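Local coordinates for phenazine biosynthesis protein PhzF family (Enterococcus faecalis, PDB 1S7J), which probably acts as an isomerase of the PhzF family, relatives of diaminopimelate epimerase, at residues Ile211-Ala225 with Leu235-Gly247. Residues are numbered along the deposited sequence; the frame is centred on the assembly and turned at random.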
ATOM      1  N   ILE A 211      -5.829 -10.619   3.698  1.00 32.47           N
ATOM      2  CA  ILE A 211      -5.420 -11.410   4.852  1.00 35.18           C
ATOM      3  C   ILE A 211      -6.584 -12.207   5.498  1.00 38.75           C
ATOM      4  O   ILE A 211      -6.460 -13.414   5.710  1.00 37.45           O
ATOM      5  CB  ILE A 211      -4.640 -10.543   5.899  1.00 36.22           C
ATOM      6  CG1 ILE A 211      -3.392  -9.951   5.231  1.00 35.21           C
ATOM      7  CG2 ILE A 211      -4.203 -11.395   7.093  1.00 27.34           C
ATOM      8  CD1 ILE A 211      -2.530  -9.130   6.161  1.00 30.70           C
ATOM      9  N   PRO A 212      -7.698 -11.536   5.839  1.00 42.23           N
ATOM     10  CA  PRO A 212      -8.815 -12.266   6.439  1.00 47.42           C
ATOM     11  C   PRO A 212      -9.218 -13.464   5.563  1.00 49.98           C
ATOM     12  O   PRO A 212      -9.303 -14.598   6.040  1.00 48.76           O
ATOM     13  CB  PRO A 212      -9.916 -11.215   6.465  1.00 46.62           C
ATOM     14  CG  PRO A 212      -9.156  -9.981   6.764  1.00 43.24           C
ATOM     15  CD  PRO A 212      -7.980 -10.090   5.824  1.00 44.83           C
ATOM     16  N   TYR A 213      -9.430 -13.188   4.272  1.00 50.24           N
ATOM     17  CA  TYR A 213      -9.826 -14.214   3.316  1.00 54.76           C
ATOM     18  C   TYR A 213      -8.911 -15.435   3.299  1.00 55.36           C
ATOM     19  O   TYR A 213      -9.391 -16.579   3.344  1.00 56.70           O
ATOM     20  CB  TYR A 213      -9.911 -13.622   1.886  1.00 56.98           C
ATOM     21  CG  TYR A 213     -10.163 -14.680   0.822  1.00 59.62           C
ATOM     22  CD1 TYR A 213      -9.100 -15.396   0.263  1.00 61.14           C
ATOM     23  CD2 TYR A 213     -11.459 -15.020   0.439  1.00 60.28           C
ATOM     24  CE1 TYR A 213      -9.320 -16.427  -0.634  1.00 62.20           C
ATOM     25  CE2 TYR A 213     -11.688 -16.060  -0.469  1.00 63.69           C
ATOM     26  CZ  TYR A 213     -10.605 -16.760  -0.997  1.00 64.20           C
ATOM     27  OH  TYR A 213     -10.795 -17.800  -1.866  1.00 65.35           O
ATOM     28  N   TRP A 214      -7.619 -15.205   3.149  1.00 55.19           N
ATOM     29  CA  TRP A 214      -6.660 -16.297   3.091  1.00 53.37           C
ATOM     30  C   TRP A 214      -6.351 -16.965   4.419  1.00 54.46           C
ATOM     31  O   TRP A 214      -5.870 -18.102   4.448  1.00 53.60           O
ATOM     32  CB  TRP A 214      -5.387 -15.842   2.384  1.00 52.43           C
ATOM     33  CG  TRP A 214      -5.600 -15.653   0.922  1.00 51.38           C
ATOM     34  CD1 TRP A 214      -5.835 -14.478   0.267  1.00 51.14           C
ATOM     35  CD2 TRP A 214      -5.642 -16.681  -0.075  1.00 52.11           C
ATOM     36  NE1 TRP A 214      -6.024 -14.712  -1.073  1.00 51.50           N
ATOM     37  CE2 TRP A 214      -5.911 -16.055  -1.310  1.00 53.34           C
ATOM     38  CE3 TRP A 214      -5.482 -18.078  -0.038  1.00 52.19           C
ATOM     39  CZ2 TRP A 214      -6.021 -16.776  -2.512  1.00 50.37           C
ATOM     40  CZ3 TRP A 214      -5.591 -18.794  -1.235  1.00 53.16           C
ATOM     41  CH2 TRP A 214      -5.861 -18.141  -2.450  1.00 51.58           C
ATOM     42  N   GLY A 215      -6.562 -16.245   5.512  1.00 55.45           N
ATOM     43  CA  GLY A 215      -6.326 -16.817   6.819  1.00 58.80           C
ATOM     44  C   GLY A 215      -7.435 -17.813   7.085  1.00 59.58           C
ATOM     45  O   GLY A 215      -7.188 -18.935   7.513  1.00 57.68           O
ATOM     46  N   LYS A 216      -8.676 -17.389   6.815  1.00 60.40           N
ATOM     47  CA  LYS A 216      -9.843 -18.236   7.006  1.00 63.74           C
ATOM     48  C   LYS A 216      -9.790 -19.437   6.068  1.00 64.11           C
ATOM     49  O   LYS A 216      -9.938 -20.576   6.501  1.00 64.46           O
ATOM     50  CB  LYS A 216     -11.132 -17.436   6.755  1.00 66.07           C
ATOM     51  CG  LYS A 216     -12.407 -18.266   6.907  1.00 68.74           C
ATOM     52  CD  LYS A 216     -13.671 -17.407   6.849  1.00 70.93           C
ATOM     53  CE  LYS A 216     -14.924 -18.263   7.059  1.00 73.17           C
ATOM     54  NZ  LYS A 216     -16.168 -17.445   7.183  1.00 72.41           N
ATOM     55  N   ARG A 217      -9.573 -19.171   4.783  1.00 64.81           N
ATOM     56  CA  ARG A 217      -9.511 -20.224   3.786  1.00 65.77           C
ATOM     57  C   ARG A 217      -8.333 -21.208   3.976  1.00 66.52           C
ATOM     58  O   ARG A 217      -8.495 -22.411   3.767  1.00 67.25           O
ATOM     59  CB  ARG A 217      -9.474 -19.624   2.377  1.00 66.47           C
ATOM     60  CG  ARG A 217      -9.798 -20.622   1.282  1.00 64.43           C
ATOM     61  CD  ARG A 217      -8.714 -20.661   0.220  1.00 63.72           C
ATOM     62  NE  ARG A 217      -9.185 -20.128  -1.055  1.00 65.78           N
ATOM     63  CZ  ARG A 217      -9.015 -20.732  -2.226  1.00 65.88           C
ATOM     64  NH1 ARG A 217      -9.479 -20.171  -3.335  1.00 65.72           N
ATOM     65  NH2 ARG A 217      -8.378 -21.900  -2.290  1.00 65.63           N
ATOM     66  N   LEU A 218      -7.156 -20.685   4.324  1.00 67.28           N
ATOM     67  CA  LEU A 218      -5.977 -21.543   4.533  1.00 68.85           C
ATOM     68  C   LEU A 218      -5.864 -22.039   5.959  1.00 70.53           C
ATOM     69  O   LEU A 218      -5.079 -22.959   6.248  1.00 68.70           O
ATOM     70  CB  LEU A 218      -4.692 -20.810   4.140  1.00 69.36           C
ATOM     71  CG  LEU A 218      -4.484 -20.516   2.658  1.00 69.96           C
ATOM     72  CD1 LEU A 218      -3.112 -19.901   2.444  1.00 67.99           C
ATOM     73  CD2 LEU A 218      -4.622 -21.802   1.850  1.00 71.19           C
ATOM     74  N   ASN A 219      -6.626 -21.413   6.852  1.00 73.77           N
ATOM     75  CA  ASN A 219      -6.654 -21.764   8.274  1.00 76.90           C
ATOM     76  C   ASN A 219      -5.283 -21.532   8.938  1.00 76.33           C
ATOM     77  O   ASN A 219      -4.641 -22.467   9.434  1.00 76.72           O
ATOM     78  CB  ASN A 219      -7.106 -23.226   8.441  1.00 80.48           C
ATOM     79  CG  ASN A 219      -7.763 -23.492   9.778  1.00 82.67           C
ATOM     80  OD1 ASN A 219      -7.706 -24.612  10.296  1.00 84.24           O
ATOM     81  ND2 ASN A 219      -8.419 -22.473  10.345  1.00 82.76           N
ATOM     82  N   GLN A 220      -4.840 -20.268   8.926  1.00 74.44           N
ATOM     83  CA  GLN A 220      -3.551 -19.880   9.521  1.00 71.46           C
ATOM     84  C   GLN A 220      -3.618 -18.514  10.198  1.00 70.00           C
ATOM     85  O   GLN A 220      -4.522 -17.707   9.927  1.00 68.18           O
ATOM     86  CB  GLN A 220      -2.456 -19.850   8.452  1.00 70.12           C
ATOM     87  CG  GLN A 220      -2.179 -21.195   7.815  1.00 72.59           C
ATOM     88  CD  GLN A 220      -1.245 -21.112   6.627  1.00 72.47           C
ATOM     89  OE1 GLN A 220      -0.829 -22.134   6.083  1.00 73.66           O
ATOM     90  NE2 GLN A 220      -0.914 -19.897   6.211  1.00 71.34           N
ATOM     91  N   THR A 221      -2.676 -18.280  11.108  1.00 68.42           N
ATOM     92  CA  THR A 221      -2.581 -17.005  11.826  1.00 68.48           C
ATOM     93  C   THR A 221      -1.561 -16.148  11.092  1.00 64.41           C
ATOM     94  O   THR A 221      -1.691 -14.923  11.023  1.00 62.27           O
ATOM     95  CB  THR A 221      -2.088 -17.207  13.286  1.00 71.05           C
ATOM     96  OG1 THR A 221      -2.964 -18.115  13.970  1.00 73.49           O
ATOM     97  CG2 THR A 221      -2.058 -15.865  14.030  1.00 74.73           C
ATOM     98  N   THR A 222      -0.530 -16.804  10.562  1.00 61.78           N
ATOM     99  CA  THR A 222       0.518 -16.121   9.821  1.00 59.93           C
ATOM    100  C   THR A 222       0.614 -16.616   8.387  1.00 58.07           C
ATOM    101  O   THR A 222       0.561 -17.825   8.122  1.00 60.34           O
ATOM    102  CB  THR A 222       1.895 -16.248  10.516  1.00 60.23           C
ATOM    103  OG1 THR A 222       2.188 -17.630  10.785  1.00 62.02           O
ATOM    104  CG2 THR A 222       1.898 -15.469  11.815  1.00 62.19           C
ATOM    105  N   LEU A 223       0.708 -15.675   7.455  1.00 55.14           N
ATOM    106  CA  LEU A 223       0.802 -15.993   6.049  1.00 49.62           C
ATOM    107  C   LEU A 223       1.861 -15.168   5.349  1.00 47.04           C
ATOM    108  O   LEU A 223       2.145 -14.036   5.747  1.00 44.22           O
ATOM    109  CB  LEU A 223      -0.537 -15.739   5.346  1.00 51.46           C
ATOM    110  CG  LEU A 223      -1.813 -16.383   5.861  1.00 53.11           C
ATOM    111  CD1 LEU A 223      -2.706 -15.308   6.464  1.00 53.56           C
ATOM    112  CD2 LEU A 223      -2.529 -17.078   4.715  1.00 55.39           C
ATOM    113  N   SER A 224       2.445 -15.740   4.316  1.00 44.00           N
ATOM    114  CA  SER A 224       3.437 -15.061   3.513  1.00 42.16           C
ATOM    115  C   SER A 224       2.695 -14.624   2.225  1.00 39.20           C
ATOM    116  O   SER A 224       1.880 -15.385   1.685  1.00 37.60           O
ATOM    117  CB  SER A 224       4.622 -15.993   3.207  1.00 44.33           C
ATOM    118  OG  SER A 224       4.192 -17.318   2.896  1.00 51.60           O
ATOM    119  N   ALA A 225       2.916 -13.394   1.792  1.00 35.90           N
ATOM    120  CA  ALA A 225       2.245 -12.886   0.605  1.00 31.39           C
ATOM    121  C   ALA A 225       3.184 -12.162  -0.352  1.00 35.05           C
ATOM    122  O   ALA A 225       4.292 -11.766   0.022  1.00 36.57           O
ATOM    123  CB  ALA A 225       1.118 -11.968   1.006  1.00 30.14           C
ATOM    124  N   LEU A 235       5.204  -9.255   1.492  1.00 29.82           N
ATOM    125  CA  LEU A 235       4.504  -8.854   2.703  1.00 32.22           C
ATOM    126  C   LEU A 235       4.363 -10.032   3.671  1.00 31.26           C
ATOM    127  O   LEU A 235       3.961 -11.128   3.267  1.00 31.65           O
ATOM    128  CB  LEU A 235       3.088  -8.339   2.365  1.00 30.30           C
ATOM    129  CG  LEU A 235       2.846  -7.318   1.236  1.00 29.51           C
ATOM    130  CD1 LEU A 235       2.396  -8.035  -0.029  1.00 27.66           C
ATOM    131  CD2 LEU A 235       1.788  -6.316   1.673  1.00 25.25           C
ATOM    132  N   THR A 236       4.762  -9.832   4.915  1.00 31.14           N
ATOM    133  CA  THR A 236       4.600 -10.884   5.914  1.00 33.28           C
ATOM    134  C   THR A 236       3.297 -10.500   6.637  1.00 34.68           C
ATOM    135  O   THR A 236       3.133  -9.356   7.082  1.00 33.14           O
ATOM    136  CB  THR A 236       5.813 -10.977   6.879  1.00 34.87           C
ATOM    137  OG1 THR A 236       5.747 -12.209   7.608  1.00 37.34           O
ATOM    138  CG2 THR A 236       5.854  -9.795   7.838  1.00 39.17           C
ATOM    139  N   CYS A 237       2.347 -11.424   6.649  1.00 36.34           N
ATOM    140  CA  CYS A 237       1.035 -11.176   7.244  1.00 36.02           C
ATOM    141  C   CYS A 237       0.706 -11.915   8.526  1.00 38.40           C
ATOM    142  O   CYS A 237       1.127 -13.058   8.735  1.00 38.80           O
ATOM    143  CB  CYS A 237      -0.029 -11.490   6.219  1.00 33.37           C
ATOM    144  SG  CYS A 237       0.279 -10.718   4.666  1.00 38.62           S
ATOM    145  N   GLU A 238      -0.103 -11.283   9.363  1.00 38.57           N
ATOM    146  CA  GLU A 238      -0.540 -11.889  10.603  1.00 42.01           C
ATOM    147  C   GLU A 238      -1.981 -11.535  10.908  1.00 40.07           C
ATOM    148  O   GLU A 238      -2.427 -10.390  10.683  1.00 35.82           O
ATOM    149  CB  GLU A 238       0.340 -11.481  11.792  1.00 46.80           C
ATOM    150  CG  GLU A 238       0.010 -12.288  13.052  1.00 53.38           C
ATOM    151  CD  GLU A 238       0.619 -11.724  14.308  1.00 59.06           C
ATOM    152  OE1 GLU A 238       1.824 -11.952  14.536  1.00 61.71           O
ATOM    153  OE2 GLU A 238      -0.116 -11.067  15.085  1.00 63.59           O
ATOM    154  N   VAL A 239      -2.726 -12.519  11.389  1.00 38.34           N
ATOM    155  CA  VAL A 239      -4.108 -12.330  11.746  1.00 41.07           C
ATOM    156  C   VAL A 239      -4.263 -12.205  13.255  1.00 41.92           C
ATOM    157  O   VAL A 239      -3.755 -13.034  14.012  1.00 38.97           O
ATOM    158  CB  VAL A 239      -4.999 -13.495  11.256  1.00 42.04           C
ATOM    159  CG1 VAL A 239      -6.455 -13.230  11.611  1.00 42.86           C
ATOM    160  CG2 VAL A 239      -4.847 -13.680   9.761  1.00 39.38           C
ATOM    161  N   LYS A 240      -4.876 -11.119  13.666  1.00 45.68           N
ATOM    162  CA  LYS A 240      -5.163 -10.862  15.060  1.00 50.80           C
ATOM    163  C   LYS A 240      -6.684 -10.784  15.109  1.00 53.09           C
ATOM    164  O   LYS A 240      -7.372 -10.764  14.068  1.00 55.71           O
ATOM    165  CB  LYS A 240      -4.563  -9.500  15.497  1.00 49.99           C
ATOM    166  CG  LYS A 240      -3.080  -9.542  15.897  1.00 53.86           C
ATOM    167  CD  LYS A 240      -2.508  -8.124  16.080  1.00 56.10           C
ATOM    168  CE  LYS A 240      -3.347  -7.255  17.030  1.00 59.45           C
ATOM    169  NZ  LYS A 240      -2.941  -5.806  17.036  1.00 58.36           N
ATOM    170  N   GLU A 241      -7.249 -10.735  16.307  1.00 54.76           N
ATOM    171  CA  GLU A 241      -8.678 -10.705  16.469  1.00 55.01           C
ATOM    172  C   GLU A 241      -9.059  -9.302  16.053  1.00 54.32           C
ATOM    173  O   GLU A 241      -8.525  -8.354  16.714  1.00 56.13           O
ATOM    174  CB  GLU A 241      -8.900 -10.859  17.938  1.00 61.25           C
ATOM    175  CG  GLU A 241      -9.197 -12.261  18.375  1.00 67.72           C
ATOM    176  CD  GLU A 241      -8.051 -13.220  18.066  1.00 72.73           C
ATOM    177  OE1 GLU A 241      -7.058 -13.213  18.818  1.00 77.30           O
ATOM    178  OE2 GLU A 241      -8.150 -13.978  17.078  1.00 74.30           O
ATOM    179  N   ASN A 242      -9.907  -9.039  15.036  1.00 50.69           N
ATOM    180  CA  ASN A 242     -10.359  -7.730  14.588  1.00 50.09           C
ATOM    181  C   ASN A 242      -9.243  -6.769  14.058  1.00 47.92           C
ATOM    182  O   ASN A 242      -9.433  -5.539  14.035  1.00 48.87           O
ATOM    183  CB  ASN A 242     -11.142  -7.036  15.700  1.00 47.07           C
ATOM    184  CG  ASN A 242     -12.404  -6.377  15.173  1.00 54.24           C
ATOM    185  OD1 ASN A 242     -13.241  -7.044  14.552  1.00 56.78           O
ATOM    186  ND2 ASN A 242     -12.547  -5.069  15.413  1.00 54.93           N
ATOM    187  N   ARG A 243      -8.146  -7.335  13.562  1.00 46.04           N
ATOM    188  CA  ARG A 243      -7.056  -6.516  13.014  1.00 45.16           C
ATOM    189  C   ARG A 243      -6.047  -7.397  12.267  1.00 42.59           C
ATOM    190  O   ARG A 243      -5.847  -8.556  12.626  1.00 43.73           O
ATOM    191  CB  ARG A 243      -6.344  -5.758  14.164  1.00 46.34           C
ATOM    192  CG  ARG A 243      -5.679  -4.440  13.752  1.00 43.81           C
ATOM    193  CD  ARG A 243      -6.713  -3.380  13.365  1.00 42.39           C
ATOM    194  NE  ARG A 243      -6.078  -2.151  12.882  1.00 42.34           N
ATOM    195  CZ  ARG A 243      -6.724  -1.003  12.658  1.00 41.86           C
ATOM    196  NH1 ARG A 243      -6.053   0.060  12.217  1.00 45.66           N
ATOM    197  NH2 ARG A 243      -8.030  -0.910  12.874  1.00 47.92           N
ATOM    198  N   VAL A 244      -5.481  -6.870  11.173  1.00 40.85           N
ATOM    199  CA  VAL A 244      -4.461  -7.616  10.409  1.00 37.70           C
ATOM    200  C   VAL A 244      -3.173  -6.805  10.345  1.00 35.09           C
ATOM    201  O   VAL A 244      -3.201  -5.562  10.315  1.00 33.54           O
ATOM    202  CB  VAL A 244      -4.928  -7.988   8.978  1.00 39.06           C
ATOM    203  CG1 VAL A 244      -6.070  -8.974   9.043  1.00 41.71           C
ATOM    204  CG2 VAL A 244      -5.323  -6.757   8.207  1.00 35.38           C
ATOM    205  N   ILE A 245      -2.045  -7.511  10.353  1.00 32.20           N
ATOM    206  CA  ILE A 245      -0.724  -6.883  10.327  1.00 28.89           C
ATOM    207  C   ILE A 245       0.103  -7.256   9.099  1.00 28.22           C
ATOM    208  O   ILE A 245       0.219  -8.434   8.753  1.00 26.39           O
ATOM    209  CB  ILE A 245       0.105  -7.308  11.557  1.00 28.50           C
ATOM    210  CG1 ILE A 245      -0.697  -7.104  12.843  1.00 29.51           C
ATOM    211  CG2 ILE A 245       1.423  -6.535  11.602  1.00 31.65           C
ATOM    212  CD1 ILE A 245      -1.116  -5.676  13.095  1.00 31.88           C
ATOM    213  N   ILE A 246       0.656  -6.243   8.432  1.00 26.96           N
ATOM    214  CA  ILE A 246       1.520  -6.481   7.272  1.00 27.75           C
ATOM    215  C   ILE A 246       2.901  -5.906   7.542  1.00 27.14           C
ATOM    216  O   ILE A 246       3.032  -4.768   8.026  1.00 26.89           O
ATOM    217  CB  ILE A 246       0.962  -5.854   5.954  1.00 30.31           C
ATOM    218  CG1 ILE A 246       0.792  -4.346   6.101  1.00 28.97           C
ATOM    219  CG2 ILE A 246      -0.328  -6.514   5.566  1.00 27.86           C
ATOM    220  CD1 ILE A 246       0.275  -3.679   4.866  1.00 27.52           C
ATOM    221  N   GLY A 247       3.927  -6.691   7.272  1.00 27.67           N
ATOM    222  CA  GLY A 247       5.283  -6.229   7.480  1.00 27.93           C
ATOM    223  C   GLY A 247       6.071  -6.273   6.198  1.00 28.61           C
ATOM    224  O   GLY A 247       6.009  -7.267   5.472  1.00 26.82           O
TER
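Leu223 and Cys237 exchange a reciprocal pair of backbone hydrogen bonds, and Ala225 and Leu235 form a second such pair, in the antiparallel hairpin of strands 222-227 and 234-240. Within each pair the two bonds differ: Cys237 N meets Leu223 O almost head-on (2.8 Å, C=O...N 171°), whereas Leu223 N approaches Cys237 O from above the carbonyl plane (2.9 Å). Val239 N to Thr221 O (2.6 Å) carries the pairing past the strand end, and Thr221 CG2 lies 3.3 Å from Val239 O. In the non-hydrogen-bonded pair between that bond and Leu223/Cys237, Thr222 CG2 lies 3.9 Å from Glu238 CG, on the face of the sheet turned from the helix.

Apolar packing occupies the other face. Ile211 points from helix 211-218 toward strands 235-240 and 243-247 with its two branches diverging: CG2, anti to the backbone N, sits against both Val239 CG2 and Val244 CG1, 3.6 Å from each, while the extended CG1 arm (chi2 -178°) presses CD1 tightly against Cys237 CB (3.4 Å) and Ile246 CG2. Pro212 CD adds to the cover over Val244.

The helix thus crosses strand 235-240 at 76°, packed on a sheet that strand 110-116 extends beyond 243-247 and strand 186-192 beyond 222-225.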